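PDB 6SXT: alpha-L-arabinofuranosidase B from Aspergillus kawachii, which hydrolyses terminal non-reducing alpha-L-arabinofuranosyl residues from arabinoxylan, arabinan and arabinogalactan, contributing to the breakdown of plant hemicellulose. Local coordinates for residues A[6-11]-A[306-311]; A[111-116]-A[316-321]; A[197-202]-A[220-225]; A[244-249]-A[310-315]. All blocks are in the same frame, centred on the assembly; numbering follows the deposited sequence.

Contact 1: residues A[6-11]-A[306-311]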
loop_
_atom_site.group_PDB
_atom_site.type_symbol
_atom_site.label_atom_id
_atom_site.label_comp_id
_atom_site.label_asym_id
_atom_site.label_seq_id
_atom_site.Cartn_x
_atom_site.Cartn_y
_atom_site.Cartn_z
ATOM N N ASP A 6 -13.362 6.841 -20.454
ATOM C CA ASP A 6 -14.074 7.036 -21.736
ATOM C C ASP A 6 -15.275 6.091 -21.787
ATOM O O ASP A 6 -16.308 6.505 -22.314
ATOM C CB ASP A 6 -13.123 6.780 -22.896
ATOM C CG ASP A 6 -11.907 7.699 -22.881
ATOM O OD1 ASP A 6 -12.102 8.940 -22.848
ATOM O OD2 ASP A 6 -10.813 7.136 -22.891
ATOM N N ILE A 7 -15.088 4.871 -21.280
ATOM C CA ILE A 7 -16.158 3.841 -21.237
ATOM C C ILE A 7 -17.267 4.325 -20.323
ATOM O O ILE A 7 -18.456 4.285 -20.707
ATOM C CB ILE A 7 -15.581 2.496 -20.833
ATOM C CG1 ILE A 7 -14.581 2.025 -21.882
ATOM C CG2 ILE A 7 -16.660 1.453 -20.583
ATOM C CD1 ILE A 7 -13.668 0.949 -21.471
ATOM N N TYR A 8 -16.942 4.820 -19.124
ATOM C CA TYR A 8 -17.960 5.322 -18.198
ATOM C C TYR A 8 -18.699 6.505 -18.835
ATOM O O TYR A 8 -19.941 6.583 -18.726
ATOM C CB TYR A 8 -17.368 5.735 -16.851
ATOM C CG TYR A 8 -17.132 4.597 -15.903
ATOM C CD1 TYR A 8 -18.186 3.894 -15.358
ATOM C CD2 TYR A 8 -15.854 4.231 -15.485
ATOM C CE1 TYR A 8 -17.982 2.878 -14.428
ATOM C CE2 TYR A 8 -15.637 3.208 -14.551
ATOM C CZ TYR A 8 -16.704 2.528 -14.024
ATOM O OH TYR A 8 -16.469 1.573 -13.072
ATOM N N GLU A 9 -17.986 7.386 -19.537
ATOM C CA GLU A 9 -18.626 8.552 -20.181
ATOM C C GLU A 9 -19.604 8.043 -21.248
ATOM O O GLU A 9 -20.735 8.615 -21.330
ATOM C CB GLU A 9 -17.553 9.425 -20.801
ATOM C CG GLU A 9 -18.095 10.454 -21.779
ATOM C CD GLU A 9 -19.009 11.478 -21.182
ATOM O OE1 GLU A 9 -18.679 11.977 -20.076
ATOM O OE2 GLU A 9 -19.964 11.891 -21.915
ATOM N N ALA A 10 -19.226 7.045 -22.022
ATOM C CA ALA A 10 -20.072 6.502 -23.120
ATOM C C ALA A 10 -21.334 5.876 -22.520
ATOM O O ALA A 10 -22.355 5.812 -23.210
ATOM C CB ALA A 10 -19.325 5.496 -23.931
ATOM N N GLY A 11 -21.293 5.411 -21.275
ATOM C CA GLY A 11 -22.460 4.842 -20.583
ATOM C C GLY A 11 -23.292 5.887 -19.898
ATOM O O GLY A 11 -24.223 5.499 -19.157
ATOM N N ASN A 306 -18.491 -4.061 -17.304
ATOM C CA ASN A 306 -17.867 -5.192 -18.002
ATOM C C ASN A 306 -16.840 -4.663 -19.020
ATOM O O ASN A 306 -15.799 -5.283 -19.157
ATOM C CB ASN A 306 -18.929 -6.030 -18.704
ATOM C CG ASN A 306 -19.862 -6.763 -17.748
ATOM O OD1 ASN A 306 -19.545 -6.972 -16.568
ATOM N ND2 ASN A 306 -21.024 -7.203 -18.294
ATOM N N SER A 307 -17.155 -3.582 -19.691
ATOM C CA SER A 307 -16.242 -2.978 -20.699
ATOM C C SER A 307 -15.003 -2.458 -19.964
ATOM O O SER A 307 -13.889 -2.580 -20.479
ATOM C CB SER A 307 -16.902 -1.910 -21.520
ATOM O OG SER A 307 -17.852 -2.538 -22.404
ATOM N N VAL A 308 -15.207 -1.796 -18.827
ATOM C CA VAL A 308 -14.065 -1.331 -17.981
ATOM C C VAL A 308 -13.181 -2.513 -17.591
ATOM O O VAL A 308 -11.945 -2.450 -17.688
ATOM C CB VAL A 308 -14.580 -0.572 -16.751
ATOM C CG1 VAL A 308 -13.442 -0.293 -15.775
ATOM C CG2 VAL A 308 -15.255 0.714 -17.183
ATOM N N GLN A 309 -13.768 -3.636 -17.144
ATOM C CA GLN A 309 -13.007 -4.828 -16.733
ATOM C C GLN A 309 -12.221 -5.397 -17.928
ATOM O O GLN A 309 -11.078 -5.752 -17.745
ATOM C CB GLN A 309 -13.922 -5.866 -16.081
ATOM C CG GLN A 309 -13.304 -7.228 -15.964
ATOM C CD GLN A 309 -12.119 -7.378 -15.052
ATOM O OE1 GLN A 309 -11.464 -8.448 -15.026
ATOM N NE2 GLN A 309 -11.883 -6.386 -14.255
ATOM N N GLU A 310 -12.821 -5.377 -19.127
ATOM C CA GLU A 310 -12.106 -5.842 -20.346
ATOM C C GLU A 310 -10.882 -4.944 -20.591
ATOM O O GLU A 310 -9.808 -5.473 -20.899
ATOM C CB GLU A 310 -13.076 -5.803 -21.520
ATOM C CG GLU A 310 -12.479 -6.352 -22.784
ATOM C CD GLU A 310 -13.485 -6.490 -23.935
ATOM O OE1 GLU A 310 -14.611 -5.939 -23.818
ATOM O OE2 GLU A 310 -13.122 -7.127 -24.931
ATOM N N ASN A 311 -11.019 -3.656 -20.354
ATOM C CA ASN A 311 -9.926 -2.676 -20.502
ATOM C C ASN A 311 -8.833 -2.995 -19.478
ATOM O O ASN A 311 -7.642 -2.980 -19.834
ATOM C CB ASN A 311 -10.489 -1.285 -20.425
ATOM C CG ASN A 311 -9.409 -0.243 -20.518
ATOM O OD1 ASN A 311 -8.685 -0.011 -19.537
ATOM N ND2 ASN A 311 -9.243 0.322 -21.705
#

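Contact 2: residues A[111-116]-A[316-321]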
loop_
_atom_site.group_PDB
_atom_site.type_symbol
_atom_site.label_atom_id
_atom_site.label_comp_id
_atom_site.label_asym_id
_atom_site.label_seq_id
_atom_site.Cartn_x
_atom_site.Cartn_y
_atom_site.Cartn_z
ATOM N N PRO A 111 5.732 -2.265 -7.097
ATOM C CA PRO A 111 6.142 -2.348 -8.494
ATOM C C PRO A 111 5.268 -3.363 -9.229
ATOM O O PRO A 111 4.963 -4.451 -8.714
ATOM C CB PRO A 111 7.590 -2.833 -8.464
ATOM C CG PRO A 111 7.649 -3.650 -7.153
ATOM C CD PRO A 111 6.745 -2.889 -6.197
ATOM N N VAL A 112 4.928 -3.038 -10.455
ATOM C CA VAL A 112 4.173 -3.889 -11.389
ATOM C C VAL A 112 4.764 -3.699 -12.784
ATOM O O VAL A 112 5.546 -2.751 -12.986
ATOM C CB VAL A 112 2.672 -3.574 -11.391
ATOM C CG1 VAL A 112 2.053 -3.951 -10.052
ATOM C CG2 VAL A 112 2.440 -2.119 -11.782
ATOM N N THR A 113 4.302 -4.511 -13.717
ATOM C CA THR A 113 4.379 -4.160 -15.127
ATOM C C THR A 113 2.970 -4.109 -15.665
ATOM O O THR A 113 2.098 -4.896 -15.217
ATOM C CB THR A 113 5.290 -5.053 -15.977
ATOM O OG1 THR A 113 4.856 -6.416 -15.846
ATOM C CG2 THR A 113 6.747 -4.906 -15.598
ATOM N N LEU A 114 2.742 -3.204 -16.598
ATOM C CA LEU A 114 1.495 -3.134 -17.403
ATOM C C LEU A 114 1.898 -3.444 -18.842
ATOM O O LEU A 114 2.711 -2.657 -19.409
ATOM C CB LEU A 114 0.842 -1.755 -17.282
ATOM C CG LEU A 114 -0.108 -1.562 -16.105
ATOM C CD1 LEU A 114 0.638 -1.605 -14.782
ATOM C CD2 LEU A 114 -0.805 -0.215 -16.240
ATOM N N ASN A 115 1.480 -4.600 -19.322
ATOM C CA ASN A 115 1.897 -5.133 -20.658
ATOM C C ASN A 115 3.419 -5.003 -20.838
ATOM O O ASN A 115 3.889 -4.551 -21.933
ATOM C CB ASN A 115 1.182 -4.395 -21.753
ATOM C CG ASN A 115 1.106 -5.178 -23.072
ATOM O OD1 ASN A 115 1.478 -6.354 -23.163
ATOM N ND2 ASN A 115 0.653 -4.472 -24.081
ATOM N N GLY A 116 4.158 -5.360 -19.817
ATOM C CA GLY A 116 5.626 -5.431 -19.813
ATOM C C GLY A 116 6.365 -4.158 -19.470
ATOM O O GLY A 116 7.614 -4.238 -19.384
ATOM N N LYS A 316 -2.946 -5.609 -18.708
ATOM C CA LYS A 316 -1.999 -6.702 -18.400
ATOM C C LYS A 316 -1.105 -6.383 -17.197
ATOM O O LYS A 316 0.130 -6.329 -17.285
ATOM C CB LYS A 316 -1.163 -7.092 -19.623
ATOM C CG LYS A 316 -2.019 -7.760 -20.688
ATOM C CD LYS A 316 -1.277 -8.006 -21.992
ATOM C CE LYS A 316 -2.159 -8.804 -22.942
ATOM N NZ LYS A 316 -1.482 -8.994 -24.248
ATOM N N TYR A 317 -1.741 -6.268 -16.042
ATOM C CA TYR A 317 -1.041 -6.161 -14.748
ATOM C C TYR A 317 -0.329 -7.472 -14.427
ATOM O O TYR A 317 -0.952 -8.555 -14.465
ATOM C CB TYR A 317 -2.026 -5.873 -13.613
ATOM C CG TYR A 317 -2.402 -4.427 -13.393
ATOM C CD1 TYR A 317 -3.456 -3.849 -14.035
ATOM C CD2 TYR A 317 -1.660 -3.634 -12.535
ATOM C CE1 TYR A 317 -3.787 -2.507 -13.856
ATOM C CE2 TYR A 317 -1.957 -2.295 -12.369
ATOM C CZ TYR A 317 -3.052 -1.727 -12.993
ATOM O OH TYR A 317 -3.328 -0.401 -12.790
ATOM N N VAL A 318 0.926 -7.355 -14.094
ATOM C CA VAL A 318 1.799 -8.445 -13.622
ATOM C C VAL A 318 2.635 -7.907 -12.473
ATOM O O VAL A 318 3.064 -6.747 -12.487
ATOM C CB VAL A 318 2.669 -9.009 -14.757
ATOM C CG1 VAL A 318 3.604 -10.105 -14.235
ATOM C CG2 VAL A 318 1.802 -9.483 -15.911
ATOM N N VAL A 319 2.914 -8.761 -11.493
ATOM C CA VAL A 319 3.811 -8.408 -10.373
ATOM C C VAL A 319 5.162 -7.960 -10.928
ATOM O O VAL A 319 5.681 -8.602 -11.855
ATOM C CB VAL A 319 3.910 -9.599 -9.407
ATOM C CG1 VAL A 319 5.075 -9.465 -8.480
ATOM C CG2 VAL A 319 2.613 -9.737 -8.624
ATOM N N GLY A 320 5.690 -6.867 -10.392
ATOM C CA GLY A 320 6.993 -6.333 -10.744
ATOM C C GLY A 320 8.082 -6.785 -9.774
ATOM O O GLY A 320 7.772 -7.399 -8.743
ATOM N N SER A 321 9.328 -6.503 -10.091
ATOM C CA SER A 321 10.447 -6.870 -9.179
ATOM C C SER A 321 10.496 -5.914 -7.990
ATOM O O SER A 321 10.583 -4.689 -8.168
ATOM C CB SER A 321 11.746 -6.861 -9.928
ATOM O OG SER A 321 12.803 -7.129 -9.008
HETATM O O HOH W 1 2.870 -6.797 -17.633
HETATM O O HOH W 2 6.522 -8.031 -14.415
#

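Contact 3: residues A[197-202]-A[220-225]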
loop_
_atom_site.group_PDB
_atom_site.type_symbol
_atom_site.label_atom_id
_atom_site.label_comp_id
_atom_site.label_asym_id
_atom_site.label_seq_id
_atom_site.Cartn_x
_atom_site.Cartn_y
_atom_site.Cartn_z
ATOM N N GLY A 197 -11.407 -14.933 4.012
ATOM C CA GLY A 197 -11.123 -13.557 3.573
ATOM C C GLY A 197 -9.859 -13.507 2.728
ATOM O O GLY A 197 -9.257 -14.515 2.365
ATOM N N PRO A 198 -9.469 -12.321 2.239
ATOM C CA PRO A 198 -10.220 -11.083 2.484
ATOM C C PRO A 198 -11.474 -10.997 1.642
ATOM O O PRO A 198 -11.688 -11.822 0.765
ATOM C CB PRO A 198 -9.206 -10.027 2.057
ATOM C CG PRO A 198 -8.497 -10.691 0.869
ATOM C CD PRO A 198 -8.395 -12.147 1.264
ATOM N N TRP A 199 -12.310 -9.987 1.888
ATOM C CA TRP A 199 -13.585 -9.767 1.205
ATOM C C TRP A 199 -13.602 -8.339 0.683
ATOM O O TRP A 199 -13.125 -7.429 1.383
ATOM C CB TRP A 199 -14.798 -9.971 2.113
ATOM C CG TRP A 199 -14.769 -11.334 2.761
ATOM C CD1 TRP A 199 -15.136 -12.496 2.180
ATOM C CD2 TRP A 199 -14.348 -11.635 4.099
ATOM N NE1 TRP A 199 -14.922 -13.531 3.067
ATOM C CE2 TRP A 199 -14.473 -13.032 4.255
ATOM C CE3 TRP A 199 -13.866 -10.890 5.174
ATOM C CZ2 TRP A 199 -14.105 -13.661 5.448
ATOM C CZ3 TRP A 199 -13.520 -11.505 6.355
ATOM C CH2 TRP A 199 -13.615 -12.896 6.465
ATOM N N ILE A 200 -14.247 -8.160 -0.452
ATOM C CA ILE A 200 -14.698 -6.819 -0.887
ATOM C C ILE A 200 -16.001 -6.565 -0.176
ATOM O O ILE A 200 -16.932 -7.368 -0.297
ATOM C CB ILE A 200 -14.923 -6.722 -2.399
ATOM C CG1 ILE A 200 -13.632 -7.050 -3.161
ATOM C CG2 ILE A 200 -15.478 -5.363 -2.720
ATOM C CD1 ILE A 200 -13.877 -7.339 -4.612
ATOM N N MET A 201 -16.056 -5.462 0.554
ATOM C CA MET A 201 -17.323 -5.065 1.199
ATOM C C MET A 201 -17.556 -3.588 0.904
ATOM O O MET A 201 -16.702 -2.937 0.270
ATOM C CB MET A 201 -17.257 -5.323 2.699
ATOM C CG MET A 201 -17.054 -6.786 2.970
ATOM S SD MET A 201 -17.285 -7.271 4.733
ATOM C CE MET A 201 -15.645 -6.990 5.319
ATOM N N VAL A 202 -18.671 -3.073 1.369
ATOM C CA VAL A 202 -18.981 -1.640 1.184
ATOM C C VAL A 202 -19.081 -1.016 2.566
ATOM O O VAL A 202 -19.902 -1.461 3.374
ATOM C CB VAL A 202 -20.227 -1.381 0.348
ATOM C CG1 VAL A 202 -20.558 0.089 0.252
ATOM C CG2 VAL A 202 -20.038 -1.989 -1.041
ATOM N N ASP A 220 -20.771 -13.494 -0.754
ATOM C CA ASP A 220 -19.543 -12.651 -0.918
ATOM C C ASP A 220 -18.338 -13.544 -0.697
ATOM O O ASP A 220 -17.987 -13.885 0.412
ATOM C CB ASP A 220 -19.515 -11.475 0.050
ATOM C CG ASP A 220 -18.563 -10.356 -0.365
ATOM O OD1 ASP A 220 -18.152 -10.374 -1.513
ATOM O OD2 ASP A 220 -18.315 -9.443 0.480
ATOM N N PRO A 221 -17.612 -13.917 -1.760
ATOM C CA PRO A 221 -16.520 -14.872 -1.589
ATOM C C PRO A 221 -15.220 -14.274 -1.082
ATOM O O PRO A 221 -14.981 -13.058 -1.220
ATOM C CB PRO A 221 -16.311 -15.369 -3.031
ATOM C CG PRO A 221 -16.614 -14.133 -3.850
ATOM C CD PRO A 221 -17.790 -13.481 -3.150
ATOM N N SER A 222 -14.346 -15.109 -0.525
ATOM C CA SER A 222 -12.934 -14.755 -0.268
ATOM C C SER A 222 -12.263 -14.426 -1.599
ATOM O O SER A 222 -12.472 -15.167 -2.575
ATOM C CB SER A 222 -12.168 -15.851 0.414
ATOM O OG SER A 222 -12.616 -16.032 1.754
ATOM N N ILE A 223 -11.445 -13.381 -1.602
ATOM C CA ILE A 223 -10.666 -12.977 -2.807
ATOM C C ILE A 223 -9.358 -13.771 -2.851
ATOM O O ILE A 223 -8.617 -13.730 -1.901
ATOM C CB ILE A 223 -10.368 -11.475 -2.708
ATOM C CG1 ILE A 223 -11.694 -10.683 -2.743
ATOM C CG2 ILE A 223 -9.381 -11.032 -3.805
ATOM C CD1 ILE A 223 -12.654 -11.086 -3.816
ATOM N N SER A 224 -9.112 -14.479 -3.931
ATOM C CA SER A 224 -7.816 -15.164 -4.138
ATOM C C SER A 224 -7.272 -14.721 -5.492
ATOM O O SER A 224 -6.843 -15.636 -6.251
ATOM C CB SER A 224 -7.932 -16.663 -4.046
ATOM O OG SER A 224 -9.086 -17.099 -4.744
ATOM N N TYR A 225 -7.329 -13.401 -5.758
ATOM C CA TYR A 225 -6.558 -12.837 -6.883
ATOM C C TYR A 225 -5.489 -11.890 -6.409
ATOM O O TYR A 225 -5.665 -11.001 -5.576
ATOM C CB TYR A 225 -7.475 -12.127 -7.853
ATOM C CG TYR A 225 -8.722 -12.875 -8.235
ATOM C CD1 TYR A 225 -8.710 -14.144 -8.758
ATOM C CD2 TYR A 225 -9.914 -12.223 -8.034
ATOM C CE1 TYR A 225 -9.921 -14.763 -9.089
ATOM C CE2 TYR A 225 -11.112 -12.804 -8.390
ATOM C CZ TYR A 225 -11.103 -14.067 -8.927
ATOM O OH TYR A 225 -12.374 -14.525 -9.208
HETATM O O HOH W 3 -15.418 -10.425 -1.852
#

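Contact 4: residues A[244-249]-A[310-315]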
loop_
_atom_site.group_PDB
_atom_site.type_symbol
_atom_site.label_atom_id
_atom_site.label_comp_id
_atom_site.label_asym_id
_atom_site.label_seq_id
_atom_site.Cartn_x
_atom_site.Cartn_y
_atom_site.Cartn_z
ATOM N N ALA A 244 -13.654 -9.142 -9.785
ATOM C CA ALA A 244 -12.972 -9.881 -10.879
ATOM C C ALA A 244 -11.514 -10.039 -10.535
ATOM O O ALA A 244 -10.961 -9.264 -9.737
ATOM C CB ALA A 244 -13.061 -9.162 -12.192
ATOM N N ASN A 245 -10.880 -11.032 -11.193
ATOM C CA ASN A 245 -9.415 -11.056 -11.368
ATOM C C ASN A 245 -9.066 -9.979 -12.368
ATOM O O ASN A 245 -9.498 -10.024 -13.494
ATOM C CB ASN A 245 -9.031 -12.441 -11.900
ATOM C CG ASN A 245 -7.525 -12.611 -11.973
ATOM O OD1 ASN A 245 -6.782 -11.633 -11.909
ATOM N ND2 ASN A 245 -7.090 -13.852 -12.225
ATOM N N ALA A 246 -8.349 -8.931 -11.941
ATOM C CA ALA A 246 -7.999 -7.824 -12.831
ATOM C C ALA A 246 -7.077 -8.307 -13.964
ATOM O O ALA A 246 -6.956 -7.565 -14.974
ATOM C CB ALA A 246 -7.331 -6.733 -12.040
ATOM N N ALA A 247 -6.456 -9.483 -13.812
ATOM C CA ALA A 247 -5.573 -10.042 -14.864
ATOM C C ALA A 247 -6.327 -10.954 -15.821
ATOM O O ALA A 247 -5.791 -11.273 -16.874
ATOM C CB ALA A 247 -4.434 -10.760 -14.216
ATOM N N SER A 248 -7.560 -11.352 -15.549
ATOM C CA SER A 248 -8.212 -12.376 -16.409
ATOM C C SER A 248 -9.730 -12.404 -16.210
ATOM O O SER A 248 -10.132 -12.535 -15.035
ATOM C CB SER A 248 -7.641 -13.725 -16.104
ATOM O OG SER A 248 -8.108 -14.628 -17.115
ATOM N N GLY A 249 -10.495 -12.435 -17.300
ATOM C CA GLY A 249 -11.912 -12.809 -17.189
ATOM C C GLY A 249 -12.788 -11.656 -16.777
ATOM O O GLY A 249 -12.441 -10.465 -16.965
ATOM N N GLU A 310 -12.821 -5.377 -19.127
ATOM C CA GLU A 310 -12.106 -5.842 -20.346
ATOM C C GLU A 310 -10.882 -4.944 -20.591
ATOM O O GLU A 310 -9.808 -5.473 -20.899
ATOM C CB GLU A 310 -13.076 -5.803 -21.520
ATOM C CG GLU A 310 -12.479 -6.352 -22.784
ATOM C CD GLU A 310 -13.485 -6.490 -23.935
ATOM O OE1 GLU A 310 -14.611 -5.939 -23.818
ATOM O OE2 GLU A 310 -13.122 -7.127 -24.931
ATOM N N ASN A 311 -11.019 -3.656 -20.354
ATOM C CA ASN A 311 -9.926 -2.676 -20.502
ATOM C C ASN A 311 -8.833 -2.995 -19.478
ATOM O O ASN A 311 -7.642 -2.980 -19.834
ATOM C CB ASN A 311 -10.489 -1.285 -20.425
ATOM C CG ASN A 311 -9.409 -0.243 -20.518
ATOM O OD1 ASN A 311 -8.685 -0.011 -19.537
ATOM N ND2 ASN A 311 -9.243 0.322 -21.705
ATOM N N ILE A 312 -9.198 -3.195 -18.213
ATOM C CA ILE A 312 -8.231 -3.539 -17.144
ATOM C C ILE A 312 -7.451 -4.784 -17.525
ATOM O O ILE A 312 -6.227 -4.797 -17.441
ATOM C CB ILE A 312 -8.968 -3.658 -15.804
ATOM C CG1 ILE A 312 -9.525 -2.323 -15.364
ATOM C CG2 ILE A 312 -8.001 -4.208 -14.784
ATOM C CD1 ILE A 312 -10.549 -2.447 -14.249
ATOM N N VAL A 313 -8.124 -5.835 -17.952
ATOM C CA VAL A 313 -7.473 -7.095 -18.348
ATOM C C VAL A 313 -6.484 -6.775 -19.488
ATOM O O VAL A 313 -5.334 -7.281 -19.452
ATOM C CB VAL A 313 -8.501 -8.163 -18.752
ATOM C CG1 VAL A 313 -7.833 -9.354 -19.416
ATOM C CG2 VAL A 313 -9.278 -8.626 -17.523
ATOM N N ALA A 314 -6.875 -5.954 -20.418
ATOM C CA ALA A 314 -5.971 -5.643 -21.563
ATOM C C ALA A 314 -4.781 -4.804 -21.124
ATOM O O ALA A 314 -3.767 -4.779 -21.866
ATOM C CB ALA A 314 -6.738 -4.972 -22.669
ATOM N N ALA A 315 -4.850 -4.105 -20.008
ATOM C CA ALA A 315 -3.683 -3.379 -19.452
ATOM C C ALA A 315 -2.611 -4.357 -18.981
ATOM O O ALA A 315 -1.448 -3.926 -18.823
ATOM C CB ALA A 315 -4.079 -2.437 -18.367
HETATM O O HOH W 4 -4.619 -6.616 -16.078
HETATM O O HOH W 5 -4.155 -9.539 -18.179
#

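Contact 1: residues A[6-11]-A[306-311]
I7 and Y8 on the N-terminal helix 4-10 pack against S307, V308 and N311 of helix 302-315, a nearly antiparallel helix pair (segments 6-10 and 306-311: axes 165° apart, 9.6 Å at closest approach) on the outside of the catalytic beta-sandwich. No hydrogen bond crosses the interface; it is held by apolar side-chain packing. I7 points toward the partner helix and splits its two branches there. With chi1 at -63°, CG2 stands anti to the backbone N and presses on CB of S307 at 3.5 Å, tighter than usual for two carbons, while meeting CG2 of V308. The other branch extends (chi2 163°), carrying CD1 beside the S307 carbonyl, 3.7 Å from its O, and on to CB of N311. Y8 leaves its helix at a tangent, but its ring swings back toward V308. The ring also touches Y148 and V294 of the underlying strands, joining the helix pair to the sheet. The amide of N311 turns to R23, whose NH1 is hydrogen-bonded to its OD1. V308 sends CG2 into the notch between I7 and Y8: this methyl makes a CH-pi contact over one face of the tyrosine ring, displaced toward the rim, 3.6 Å from CE2.

Contact 2: residues A[111-116]-A[316-321]
P111 opens the pairing of strand 111-114 with strand 317-319: its carbonyl O accepts from N of G320 at 3.0 Å, the donor lying well above the carbonyl plane, and its ring edges up to the S321 carbonyl, with CG 3.3 Å from that O. V112 faces V319 in a non-hydrogen-bonded antiparallel pair whose side chains diverge. T113 and V318 form the hydrogen-bonded pair, T113 N to V318 O at 2.8 Å and V318 N to T113 O at 2.9 Å, the latter in the carbonyl plane. Their side chains lie side by side; chi1 of 57° tucks OG1 of T113 between backbone N and carbonyl carbon, within 3.6 Å of V318 CB and bonded to two waters. One water reaches on to K316 O and G116 N, the other to V319 O. On the opposite face L114 runs alongside Y317 and rests CD1 over the phenol ring, a CH-pi contact with 3.6 Å to CE2; the one polar group of this pair, the Y317 hydroxyl, bonds E292 and T22. N115 N closes the ladder on K316 O at 3.0 Å, and its OD1 borders CD of the extended lysine. The waters thus lie on the T113/V318 face, and four direct backbone hydrogen bonds fix the last catalytic-domain strand to the sheet, just before the chain enters the arabinose-binding domain.

Contact 3: residues A[197-202]-A[220-225]
I223 N donates to P198 O at 2.8 Å, almost straight (164°), and G197 N reaches the hydroxyl O of S222 at 2.8 Å; these two bonds tie the loop 220-225 to the residues just before strand 199-203. Around them, S222 CA adds a CA-H...O contact to P198 O, and I223 slots between P198 and I200, its side chain crossing each at about a right angle, with CD1 4.0 Å from I200 CD1. On the other flank D220 turns toward the strand. A chi1 of -161° swings its carboxylate to the I200 backbone, where OD2 lies 2.6 Å from I200 O, a spacing that suggests a protonated acid. Its OD1 instead takes a water that also accepts from I200 N and donates to P221 O, so one water bridges strand and loop. W199 brings the edge of its indole to the loop, CD1 3.4 Å from P221 O. The G197 CA sits over the centre of that ring, and a cis peptide between G197 and P198 makes the bend. A second shell sets the polar ends: A194 O accepts from both W199 NE1 and S222 OG, while Y254 packs on D220 and P221. The I200 and I223 side chains continue onto V228 of the strand below. In this concanavalin-like beta-sandwich the strand runs on to D203, which binds substrate, and toward the nucleophile E205.

Contact 4: residues A[244-249]-A[310-315]
The flat groups that meet the helix here are peptide planes, since no ring takes part: the A246-A247 peptide turns its carbonyl O toward helix 302-315, reaching CA of V313 at 3.4 Å in a CA-H...O contact and CG2 of I312 at 3.5 Å. The other flat group, the N245 carboxamide, works inside its own segment; its OD1 accepts from A247 N at 2.9 Å, with the donor standing above the amide plane, which makes an Asx turn. The motif is a type I beta turn, N245 to S248, at the tip of the hairpin joining strands 238-245 and 250-257 of the catalytic beta-sandwich, laid against the C-terminal part of the helix. S248 N returns to N245 O and closes the turn. V313 is the chief helix residue in the contact. Its chi1 of 169° sends CG1 to A247 O, while CG2 lies against the turn, 3.6 Å from A246 O and 3.7 Å from G249 O. I312, one residue earlier, puts CG2 against CB of A246 at 3.8 Å, and both side chains run on to V150 and T229 of the sheet behind. No direct hydrogen bond joins turn and helix, but two waters each bridge a pair of carbonyls. One donates to A246 O and I312 O, satisfying a carbonyl from each side. The second spans the next pair of carbonyls along, 2.7 Å from A247 O and 2.8 Å from V313 O.

Contacts 1, 4 and 2 follow one another along the end of the catalytic domain: helix 302-315 serves contacts 1 and 4, which share E310 and N311 with centres 12 Å apart, and strand 317-319, next in the chain, serves contact 2, whose centre is 13 Å from that of contact 4. The same closing segment is therefore fastened to the N-terminal helix, to a hairpin tip and to strand 111-114 of the nine-stranded sheet. Contacts 1 and 2 cross in sequence, and contact 3 is nested inside both, its centre about 23 and 22 Å from theirs, respectively. It lies toward the active site and touches contact 4 where Y225 packs on the A244-N245 backbone.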